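Local coordinates for phenazine biosynthesis protein, PhzF family (Bacillus anthracis, PDB 3EDN), which is of uncertain function but, as a PhzF-family protein with the diaminopimelate epimerase-like fold, probably acts as an isomerase on a small metabolite, at residues 35-45 and 291-299; 1-9 and 21-31. One frame throughout, in Å; residues are numbered along the deposited sequence.

Contact 1 of 2, residues 35-45 and 291-299; sequences EMQRIAEKVGF and YVKEFEVLI. With SO4 (sulfate ion), chain E.
In this half of the diaminopimelate epimerase-like fold, helix 33-43 packs on one face of the last strand, 282-298, and the chain's C-terminus is held where Arg38 meets Ile299. Arg38 NH2 donates to Ile299 OXT at 3.1 Å, the oxygen lying in the guanidinium plane, while NH1 adds a weak bond to the same atom; Ile299 CG2 sits over one face of the group, toward its rim. A bend in the Arg38 chain (chi3 57°) goes with a second use of the guanidinium: NE reaches O3 of a sulfate, probably from the crystallisation liquor, at 2.9 Å. Lys42 NZ joins in, 3.1 Å from sulfate O1, so the anion bridges the two cations. The axes of helix 35-43 and strand 291-298 run at 126°, and the packing between them is carbon on carbon, the aliphatic parts of Glu35 and Lys42 included. Ile299 CD1 lies against Glu35 CB at 3.7 Å, and its CG2 meets Ile39 CG1 at 3.8 Å. Lys42 crosses Val297 at a slant, CD 3.7 Å from Val297 CG1. Val43 CG1 comes at the edge of the Phe295 ring, and past the helix end Phe45 CZ stands 3.9 Å from Phe295 CE2, the two ring planes inclined at 73°.

Contact 2 of 2, residues 1-9 and 21-31; sequences MKTINVFHY and PAGIVLDADGL
Phe7 and Ile24 face each other as an antiparallel hydrogen-bonded pair: Phe7 N reaches Ile24 O at 2.9 Å, and Ile24 N returns a bond to Phe7 O. Tyr9 and Ala22 repeat the pattern, with Tyr9 N 3.0 Å from Ala22 O. Between these pairs lies the non-hydrogen-bonded pair His8 and Gly23, where Gly23 CA makes a CA-H...O contact with Phe7 O at 3.3 Å. Together they form the hairpin of strands 3-11 and 20-25.

On the face with Phe7, Tyr9 and Ile24, each aromatic ring meets one aliphatic side chain. Leu26 CD1 stands 3.5 Å from Phe7 CE2, the two side chains crossing at about a right angle, and Ile24 CD1 is 3.6 Å from Tyr9 CD1. His8 carries its ring alongside Pro21, pointing the same way, because chi1 is 171° and sets CG opposite the backbone N; NE2 lies 3.8 Å from Pro21 CB. Where the direct pairing stops, a water bridges Asn5 O and Leu26 N. Further along, Ile4 packs its CG2 on Val25 and its CD1 on Leu31.

The next shell fixes the polar ends: His8 NE2 bonds Asp10 and its ND1 Lys293, Tyr9 OH takes Arg87, and Lys2 NZ forms salt bridges with Glu35 of its own chain and with Glu99 of the second subunit. Tyr9 and Ile24 rest on helix 74-86, while strand 3-11 lies between strands 20-25 and 282-298, and strand 20-25 runs parallel to 48-52 on its far side.

How the contacts relate
Contact 2 is largely buried and contact 1 lies at the surface, yet their centres are only about 6 Å apart. Strand 3-11 joins them: it is the sheet neighbour of strand 282-298, and Val292 and Lys293 both pair with His8 in a classic beta bulge. Helix 33-43 follows strand 20-25 in the chain, so the second partner of contact 2 leads directly into the first of contact 1. Their chemistry follows their place. Residues 1-9 and 21-31 are held by backbone bonds within a sheet, whereas 35-45 and 291-299 meet mainly through side chains, apolar in the middle, with the terminal carboxylate gripped by Arg38. Leu31 of contact 2 also touches Ile39 and Ile299.

Contact 1 of 2, residues 35-45 and 291-299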
loop_
_atom_site.group_PDB
_atom_site.type_symbol
_atom_site.label_atom_id
_atom_site.label_comp_id
_atom_site.label_asym_id
_atom_site.label_seq_id
_atom_site.Cartn_x
_atom_site.Cartn_y
_atom_site.Cartn_z
ATOM N N GLU A 35 -1.851 -6.716 -0.647
ATOM C CA GLU A 35 -3.020 -7.278 -1.291
ATOM C C GLU A 35 -2.979 -7.061 -2.799
ATOM O O GLU A 35 -3.322 -7.961 -3.561
ATOM C CB GLU A 35 -4.287 -6.683 -0.695
ATOM C CG GLU A 35 -4.541 -7.187 0.718
ATOM C CD GLU A 35 -5.727 -6.524 1.380
ATOM O OE1 GLU A 35 -5.932 -5.302 1.192
ATOM O OE2 GLU A 35 -6.445 -7.236 2.114
HETATM N N MSE A 36 -2.592 -5.867 -3.232
HETATM C CA MSE A 36 -2.510 -5.619 -4.664
HETATM C C MSE A 36 -1.540 -6.583 -5.351
HETATM O O MSE A 36 -1.838 -7.151 -6.402
HETATM C CB MSE A 36 -2.105 -4.184 -4.944
HETATM C CG MSE A 36 -3.118 -3.192 -4.452
HETATM SE SE MSE A 36 -2.586 -1.362 -4.860
HETATM C CE MSE A 36 -3.372 -0.456 -3.340
ATOM N N GLN A 37 -0.378 -6.785 -4.737
ATOM C CA GLN A 37 0.619 -7.686 -5.299
ATOM C C GLN A 37 0.078 -9.130 -5.370
ATOM O O GLN A 37 0.252 -9.839 -6.379
ATOM C CB GLN A 37 1.902 -7.614 -4.481
ATOM C CG GLN A 37 2.973 -8.535 -5.003
ATOM C CD GLN A 37 3.479 -8.104 -6.360
ATOM O OE1 GLN A 37 4.295 -7.170 -6.469
ATOM N NE2 GLN A 37 2.988 -8.766 -7.416
ATOM N N ARG A 38 -0.621 -9.551 -4.317
ATOM C CA ARG A 38 -1.208 -10.887 -4.282
ATOM C C ARG A 38 -2.313 -11.048 -5.317
ATOM O O ARG A 38 -2.440 -12.101 -5.943
ATOM C CB ARG A 38 -1.724 -11.220 -2.881
ATOM C CG ARG A 38 -0.587 -11.416 -1.894
ATOM C CD ARG A 38 -1.095 -11.526 -0.458
ATOM N NE ARG A 38 -2.066 -12.602 -0.284
ATOM C CZ ARG A 38 -3.277 -12.434 0.242
ATOM N NH1 ARG A 38 -3.653 -11.225 0.671
ATOM N NH2 ARG A 38 -4.103 -13.478 0.356
ATOM N N ILE A 39 -3.132 -10.014 -5.479
ATOM C CA ILE A 39 -4.173 -10.065 -6.496
ATOM C C ILE A 39 -3.539 -10.200 -7.877
ATOM O O ILE A 39 -3.965 -11.022 -8.685
ATOM C CB ILE A 39 -5.063 -8.814 -6.443
ATOM C CG1 ILE A 39 -5.984 -8.848 -5.221
ATOM C CG2 ILE A 39 -5.898 -8.691 -7.720
ATOM C CD1 ILE A 39 -6.531 -7.478 -4.806
ATOM N N ALA A 40 -2.508 -9.414 -8.146
ATOM C CA ALA A 40 -1.855 -9.500 -9.447
ATOM C C ALA A 40 -1.263 -10.895 -9.677
ATOM O O ALA A 40 -1.283 -11.399 -10.797
ATOM C CB ALA A 40 -0.787 -8.420 -9.602
ATOM N N GLU A 41 -0.746 -11.521 -8.621
ATOM C CA GLU A 41 -0.178 -12.853 -8.757
ATOM C C GLU A 41 -1.274 -13.867 -9.093
ATOM O O GLU A 41 -1.110 -14.706 -9.993
ATOM C CB GLU A 41 0.553 -13.250 -7.474
ATOM C CG GLU A 41 1.306 -14.562 -7.616
ATOM C CD GLU A 41 0.419 -15.793 -7.486
ATOM O OE1 GLU A 41 -0.550 -15.759 -6.704
ATOM O OE2 GLU A 41 0.703 -16.804 -8.174
ATOM N N LYS A 42 -2.395 -13.780 -8.390
ATOM C CA LYS A 42 -3.508 -14.712 -8.595
ATOM C C LYS A 42 -4.193 -14.511 -9.943
ATOM O O LYS A 42 -4.602 -15.478 -10.587
ATOM C CB LYS A 42 -4.524 -14.541 -7.483
ATOM C CG LYS A 42 -3.937 -14.885 -6.152
ATOM C CD LYS A 42 -4.943 -14.752 -5.055
ATOM C CE LYS A 42 -4.318 -15.168 -3.734
ATOM N NZ LYS A 42 -4.076 -16.624 -3.704
ATOM N N VAL A 43 -4.345 -13.250 -10.355
ATOM C CA VAL A 43 -4.833 -12.940 -11.699
ATOM C C VAL A 43 -3.909 -13.581 -12.744
ATOM O O VAL A 43 -4.371 -14.228 -13.686
ATOM C CB VAL A 43 -4.962 -11.394 -11.913
ATOM C CG1 VAL A 43 -5.221 -11.056 -13.386
ATOM C CG2 VAL A 43 -6.066 -10.804 -11.033
ATOM N N GLY A 44 -2.602 -13.427 -12.562
ATOM C CA GLY A 44 -1.636 -14.110 -13.417
ATOM C C GLY A 44 -1.492 -13.545 -14.818
ATOM O O GLY A 44 -0.846 -14.169 -15.672
ATOM N N PHE A 45 -2.096 -12.384 -15.078
ATOM C CA PHE A 45 -1.857 -11.689 -16.341
ATOM C C PHE A 45 -0.504 -11.007 -16.291
ATOM O O PHE A 45 0.063 -10.820 -15.223
ATOM C CB PHE A 45 -2.897 -10.606 -16.632
ATOM C CG PHE A 45 -4.306 -11.102 -16.751
ATOM C CD1 PHE A 45 -4.617 -12.455 -16.847
ATOM C CD2 PHE A 45 -5.339 -10.174 -16.779
ATOM C CE1 PHE A 45 -5.960 -12.873 -16.957
ATOM C CE2 PHE A 45 -6.662 -10.577 -16.888
ATOM C CZ PHE A 45 -6.974 -11.927 -16.980
ATOM N N TYR A 291 -13.487 -4.802 -23.476
ATOM C CA TYR A 291 -13.837 -5.719 -22.386
ATOM C C TYR A 291 -13.660 -7.160 -22.840
ATOM O O TYR A 291 -14.096 -7.524 -23.941
ATOM C CB TYR A 291 -15.311 -5.500 -22.028
ATOM C CG TYR A 291 -15.888 -6.540 -21.087
ATOM C CD1 TYR A 291 -15.792 -6.380 -19.701
ATOM C CD2 TYR A 291 -16.514 -7.683 -21.572
ATOM C CE1 TYR A 291 -16.317 -7.327 -18.829
ATOM C CE2 TYR A 291 -17.031 -8.645 -20.710
ATOM C CZ TYR A 291 -16.948 -8.439 -19.338
ATOM O OH TYR A 291 -17.466 -9.393 -18.461
ATOM N N VAL A 292 -13.042 -7.969 -21.980
ATOM C CA VAL A 292 -12.943 -9.397 -22.235
ATOM C C VAL A 292 -13.786 -10.198 -21.229
ATOM O O VAL A 292 -14.704 -10.948 -21.622
ATOM C CB VAL A 292 -11.488 -9.899 -22.272
ATOM C CG1 VAL A 292 -11.472 -11.388 -22.549
ATOM C CG2 VAL A 292 -10.709 -9.135 -23.350
ATOM N N LYS A 293 -13.479 -10.047 -19.941
ATOM C CA LYS A 293 -14.245 -10.742 -18.908
ATOM C C LYS A 293 -14.086 -10.104 -17.545
ATOM O O LYS A 293 -13.250 -9.214 -17.352
ATOM C CB LYS A 293 -13.826 -12.222 -18.812
ATOM C CG LYS A 293 -12.364 -12.479 -18.435
ATOM C CD LYS A 293 -12.101 -13.968 -18.389
ATOM C CE LYS A 293 -10.658 -14.270 -18.042
ATOM N NZ LYS A 293 -9.791 -14.127 -19.260
ATOM N N GLU A 294 -14.905 -10.577 -16.596
ATOM C CA GLU A 294 -14.799 -10.171 -15.208
ATOM C C GLU A 294 -14.842 -11.427 -14.363
ATOM O O GLU A 294 -15.541 -12.380 -14.707
ATOM C CB GLU A 294 -15.977 -9.266 -14.833
ATOM C CG GLU A 294 -15.925 -8.803 -13.395
ATOM C CD GLU A 294 -17.228 -8.221 -12.898
ATOM O OE1 GLU A 294 -18.183 -8.047 -13.697
ATOM O OE2 GLU A 294 -17.288 -7.915 -11.685
ATOM N N PHE A 295 -14.075 -11.450 -13.286
ATOM C CA PHE A 295 -14.009 -12.644 -12.428
ATOM C C PHE A 295 -13.613 -12.271 -11.012
ATOM O O PHE A 295 -13.171 -11.148 -10.740
ATOM C CB PHE A 295 -13.035 -13.665 -12.996
ATOM C CG PHE A 295 -11.679 -13.096 -13.274
ATOM C CD1 PHE A 295 -10.707 -13.096 -12.284
ATOM C CD2 PHE A 295 -11.381 -12.533 -14.507
ATOM C CE1 PHE A 295 -9.449 -12.576 -12.513
ATOM C CE2 PHE A 295 -10.119 -12.002 -14.746
ATOM C CZ PHE A 295 -9.154 -12.020 -13.746
ATOM N N GLU A 296 -13.774 -13.226 -10.096
ATOM C CA GLU A 296 -13.523 -12.969 -8.686
ATOM C C GLU A 296 -12.204 -13.574 -8.277
ATOM O O GLU A 296 -11.866 -14.680 -8.703
ATOM C CB GLU A 296 -14.597 -13.633 -7.829
ATOM C CG GLU A 296 -16.001 -13.101 -8.017
ATOM C CD GLU A 296 -16.987 -13.823 -7.119
ATOM O OE1 GLU A 296 -16.601 -14.852 -6.527
ATOM O OE2 GLU A 296 -18.135 -13.361 -7.003
ATOM N N VAL A 297 -11.464 -12.836 -7.451
ATOM C CA VAL A 297 -10.249 -13.333 -6.823
ATOM C C VAL A 297 -10.439 -13.246 -5.315
ATOM O O VAL A 297 -10.945 -12.250 -4.815
ATOM C CB VAL A 297 -9.032 -12.485 -7.251
ATOM C CG1 VAL A 297 -7.768 -12.965 -6.570
ATOM C CG2 VAL A 297 -8.866 -12.534 -8.779
ATOM N N LEU A 298 -10.031 -14.290 -4.590
ATOM C CA LEU A 298 -10.151 -14.279 -3.135
ATOM C C LEU A 298 -8.804 -13.997 -2.491
ATOM O O LEU A 298 -7.793 -14.593 -2.867
ATOM C CB LEU A 298 -10.697 -15.618 -2.645
ATOM C CG LEU A 298 -11.992 -16.044 -3.342
ATOM C CD1 LEU A 298 -12.275 -17.536 -3.127
ATOM C CD2 LEU A 298 -13.170 -15.193 -2.889
ATOM N N ILE A 299 -8.787 -13.081 -1.526
ATOM C CA ILE A 299 -7.555 -12.755 -0.815
ATOM C C ILE A 299 -7.773 -12.529 0.675
ATOM O O ILE A 299 -8.901 -12.575 1.172
ATOM C CB ILE A 299 -6.891 -11.495 -1.377
ATOM C CG1 ILE A 299 -7.856 -10.309 -1.268
ATOM C CG2 ILE A 299 -6.405 -11.745 -2.812
ATOM C CD1 ILE A 299 -7.192 -8.974 -1.272
ATOM O OXT ILE A 299 -6.799 -12.264 1.388
HETATM S S SO4 E . -1.374 -16.275 -1.106
HETATM O O1 SO4 E . -2.818 -16.046 -0.983
HETATM O O2 SO4 E . -0.999 -16.364 -2.516
HETATM O O3 SO4 E . -0.675 -15.167 -0.464
HETATM O O4 SO4 E . -1.064 -17.541 -0.455
HETATM O O HOH W 1 -6.017 -9.907 2.561
HETATM O O HOH W 2 -6.738 -16.793 -2.687
#

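Contact 2 of 2, residues 1-9 and 21-31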
loop_
_atom_site.group_PDB
_atom_site.type_symbol
_atom_site.label_atom_id
_atom_site.label_comp_id
_atom_site.label_asym_id
_atom_site.label_seq_id
_atom_site.Cartn_x
_atom_site.Cartn_y
_atom_site.Cartn_z
HETATM N N MSE A 1 -11.741 -14.531 4.189
HETATM C CA MSE A 1 -11.395 -14.189 2.775
HETATM C C MSE A 1 -12.241 -13.034 2.267
HETATM O O MSE A 1 -13.402 -12.887 2.649
HETATM C CB MSE A 1 -11.583 -15.398 1.851
HETATM C CG MSE A 1 -10.771 -16.628 2.229
HETATM SE SE MSE A 1 -8.877 -16.263 2.444
HETATM C CE MSE A 1 -8.457 -15.845 0.591
ATOM N N LYS A 2 -11.657 -12.218 1.395
ATOM C CA LYS A 2 -12.389 -11.138 0.759
ATOM C C LYS A 2 -12.538 -11.454 -0.720
ATOM O O LYS A 2 -11.696 -12.143 -1.297
ATOM C CB LYS A 2 -11.662 -9.810 0.947
ATOM C CG LYS A 2 -11.672 -9.310 2.385
ATOM C CD LYS A 2 -11.164 -7.878 2.491
ATOM C CE LYS A 2 -9.668 -7.793 2.215
ATOM N NZ LYS A 2 -9.223 -6.372 2.155
ATOM N N THR A 3 -13.610 -10.954 -1.325
ATOM C CA THR A 3 -13.859 -11.179 -2.746
ATOM C C THR A 3 -13.599 -9.909 -3.534
ATOM O O THR A 3 -14.221 -8.877 -3.286
ATOM C CB THR A 3 -15.294 -11.657 -3.005
ATOM O OG1 THR A 3 -15.498 -12.926 -2.370
ATOM C CG2 THR A 3 -15.536 -11.806 -4.513
ATOM N N ILE A 4 -12.685 -9.998 -4.499
ATOM C CA ILE A 4 -12.323 -8.838 -5.312
ATOM C C ILE A 4 -12.740 -9.085 -6.753
ATOM O O ILE A 4 -12.384 -10.109 -7.330
ATOM C CB ILE A 4 -10.799 -8.586 -5.289
ATOM C CG1 ILE A 4 -10.243 -8.623 -3.861
ATOM C CG2 ILE A 4 -10.461 -7.268 -5.996
ATOM C CD1 ILE A 4 -10.951 -7.711 -2.900
ATOM N N ASN A 5 -13.491 -8.157 -7.334
ATOM C CA ASN A 5 -13.849 -8.272 -8.744
ATOM C C ASN A 5 -12.739 -7.688 -9.610
ATOM O O ASN A 5 -12.340 -6.530 -9.434
ATOM C CB ASN A 5 -15.175 -7.570 -9.031
ATOM C CG ASN A 5 -16.364 -8.279 -8.399
ATOM O OD1 ASN A 5 -16.435 -9.511 -8.365
ATOM N ND2 ASN A 5 -17.317 -7.498 -7.931
ATOM N N VAL A 6 -12.235 -8.502 -10.530
ATOM C CA VAL A 6 -11.154 -8.094 -11.423
ATOM C C VAL A 6 -11.672 -8.139 -12.849
ATOM O O VAL A 6 -12.335 -9.080 -13.246
ATOM C CB VAL A 6 -9.956 -9.035 -11.270
ATOM C CG1 VAL A 6 -8.775 -8.584 -12.140
ATOM C CG2 VAL A 6 -9.528 -9.073 -9.807
ATOM N N PHE A 7 -11.358 -7.102 -13.623
ATOM C CA PHE A 7 -11.713 -7.086 -15.033
ATOM C C PHE A 7 -10.504 -7.398 -15.895
ATOM O O PHE A 7 -9.355 -7.106 -15.538
ATOM C CB PHE A 7 -12.319 -5.732 -15.418
ATOM C CG PHE A 7 -13.687 -5.519 -14.852
ATOM C CD1 PHE A 7 -14.809 -5.784 -15.611
ATOM C CD2 PHE A 7 -13.843 -5.066 -13.550
ATOM C CE1 PHE A 7 -16.071 -5.602 -15.084
ATOM C CE2 PHE A 7 -15.097 -4.896 -13.020
ATOM C CZ PHE A 7 -16.210 -5.154 -13.795
ATOM N N HIS A 8 -10.780 -8.051 -17.009
ATOM C CA HIS A 8 -9.801 -8.279 -18.054
ATOM C C HIS A 8 -10.258 -7.459 -19.260
ATOM O O HIS A 8 -11.348 -7.704 -19.789
ATOM C CB HIS A 8 -9.802 -9.768 -18.381
ATOM C CG HIS A 8 -8.998 -10.149 -19.582
ATOM N ND1 HIS A 8 -8.946 -11.450 -20.033
ATOM C CD2 HIS A 8 -8.219 -9.423 -20.421
ATOM C CE1 HIS A 8 -8.180 -11.510 -21.109
ATOM N NE2 HIS A 8 -7.725 -10.297 -21.364
ATOM N N TYR A 9 -9.462 -6.445 -19.634
ATOM C CA TYR A 9 -9.643 -5.719 -20.899
ATOM C C TYR A 9 -8.420 -6.008 -21.731
ATOM O O TYR A 9 -7.324 -6.158 -21.179
ATOM C CB TYR A 9 -9.743 -4.195 -20.665
ATOM C CG TYR A 9 -11.141 -3.746 -20.337
ATOM C CD1 TYR A 9 -11.754 -4.148 -19.155
ATOM C CD2 TYR A 9 -11.865 -2.936 -21.213
ATOM C CE1 TYR A 9 -13.046 -3.759 -18.853
ATOM C CE2 TYR A 9 -13.160 -2.535 -20.921
ATOM C CZ TYR A 9 -13.740 -2.948 -19.723
ATOM O OH TYR A 9 -15.032 -2.575 -19.424
ATOM N N PRO A 21 -3.428 -8.202 -22.795
ATOM C CA PRO A 21 -4.274 -8.248 -21.583
ATOM C C PRO A 21 -3.884 -7.268 -20.507
ATOM O O PRO A 21 -2.689 -7.057 -20.205
ATOM C CB PRO A 21 -4.034 -9.663 -21.049
ATOM C CG PRO A 21 -3.742 -10.458 -22.302
ATOM C CD PRO A 21 -2.820 -9.515 -23.069
ATOM N N ALA A 22 -4.916 -6.682 -19.912
ATOM C CA ALA A 22 -4.745 -5.712 -18.864
ATOM C C ALA A 22 -5.739 -6.109 -17.765
ATOM O O ALA A 22 -6.948 -6.021 -17.966
ATOM C CB ALA A 22 -5.065 -4.307 -19.412
ATOM N N GLY A 23 -5.234 -6.539 -16.603
ATOM C CA GLY A 23 -6.097 -6.757 -15.438
ATOM C C GLY A 23 -6.409 -5.414 -14.802
ATOM O O GLY A 23 -5.592 -4.510 -14.815
ATOM N N ILE A 24 -7.607 -5.279 -14.251
ATOM C CA ILE A 24 -8.012 -4.008 -13.667
ATOM C C ILE A 24 -8.876 -4.208 -12.432
ATOM O O ILE A 24 -9.849 -4.959 -12.449
ATOM C CB ILE A 24 -8.849 -3.168 -14.675
ATOM C CG1 ILE A 24 -8.181 -3.068 -16.050
ATOM C CG2 ILE A 24 -9.139 -1.775 -14.119
ATOM C CD1 ILE A 24 -9.154 -2.642 -17.136
ATOM N N VAL A 25 -8.482 -3.547 -11.362
ATOM C CA VAL A 25 -9.365 -3.336 -10.210
ATOM C C VAL A 25 -9.789 -1.862 -10.276
ATOM O O VAL A 25 -8.980 -0.957 -10.095
ATOM C CB VAL A 25 -8.658 -3.673 -8.897
ATOM C CG1 VAL A 25 -9.526 -3.288 -7.665
ATOM C CG2 VAL A 25 -8.295 -5.156 -8.886
ATOM N N LEU A 26 -11.073 -1.648 -10.553
ATOM C CA LEU A 26 -11.602 -0.319 -10.862
ATOM C C LEU A 26 -11.651 0.640 -9.674
ATOM O O LEU A 26 -11.653 1.845 -9.880
ATOM C CB LEU A 26 -13.009 -0.440 -11.458
ATOM C CG LEU A 26 -13.139 -1.136 -12.825
ATOM C CD1 LEU A 26 -14.610 -1.425 -13.110
ATOM C CD2 LEU A 26 -12.545 -0.259 -13.898
ATOM N N ASP A 27 -11.749 0.111 -8.451
ATOM C CA ASP A 27 -11.615 0.952 -7.252
ATOM C C ASP A 27 -10.844 0.162 -6.207
ATOM O O ASP A 27 -11.373 -0.752 -5.578
ATOM C CB ASP A 27 -12.973 1.426 -6.723
ATOM C CG ASP A 27 -12.852 2.248 -5.441
ATOM O OD1 ASP A 27 -11.747 2.358 -4.875
ATOM O OD2 ASP A 27 -13.884 2.820 -5.010
ATOM N N ALA A 28 -9.568 0.492 -6.077
ATOM C CA ALA A 28 -8.648 -0.245 -5.219
ATOM C C ALA A 28 -8.404 0.449 -3.881
ATOM O O ALA A 28 -7.465 0.097 -3.169
ATOM C CB ALA A 28 -7.305 -0.454 -5.965
ATOM N N ASP A 29 -9.240 1.429 -3.540
ATOM C CA ASP A 29 -9.006 2.191 -2.306
ATOM C C ASP A 29 -9.151 1.345 -1.047
ATOM O O ASP A 29 -8.695 1.758 0.016
ATOM C CB ASP A 29 -9.899 3.445 -2.221
ATOM C CG ASP A 29 -9.359 4.626 -3.044
ATOM O OD1 ASP A 29 -8.137 4.682 -3.314
ATOM O OD2 ASP A 29 -10.179 5.497 -3.438
ATOM N N GLY A 30 -9.741 0.163 -1.165
ATOM C CA GLY A 30 -9.871 -0.741 -0.013
ATOM C C GLY A 30 -8.747 -1.741 0.201
ATOM O O GLY A 30 -8.871 -2.635 1.045
ATOM N N LEU A 31 -7.649 -1.585 -0.544
ATOM C CA LEU A 31 -6.584 -2.597 -0.591
ATOM C C LEU A 31 -5.229 -2.060 -0.148
ATOM O O LEU A 31 -4.880 -0.918 -0.419
ATOM C CB LEU A 31 -6.420 -3.108 -2.026
ATOM C CG LEU A 31 -7.665 -3.791 -2.583
ATOM C CD1 LEU A 31 -7.543 -4.003 -4.065
ATOM C CD2 LEU A 31 -7.883 -5.116 -1.854
HETATM O O HOH W 3 -7.461 -4.113 3.018
HETATM O O HOH W 4 -12.968 -3.991 -10.157
#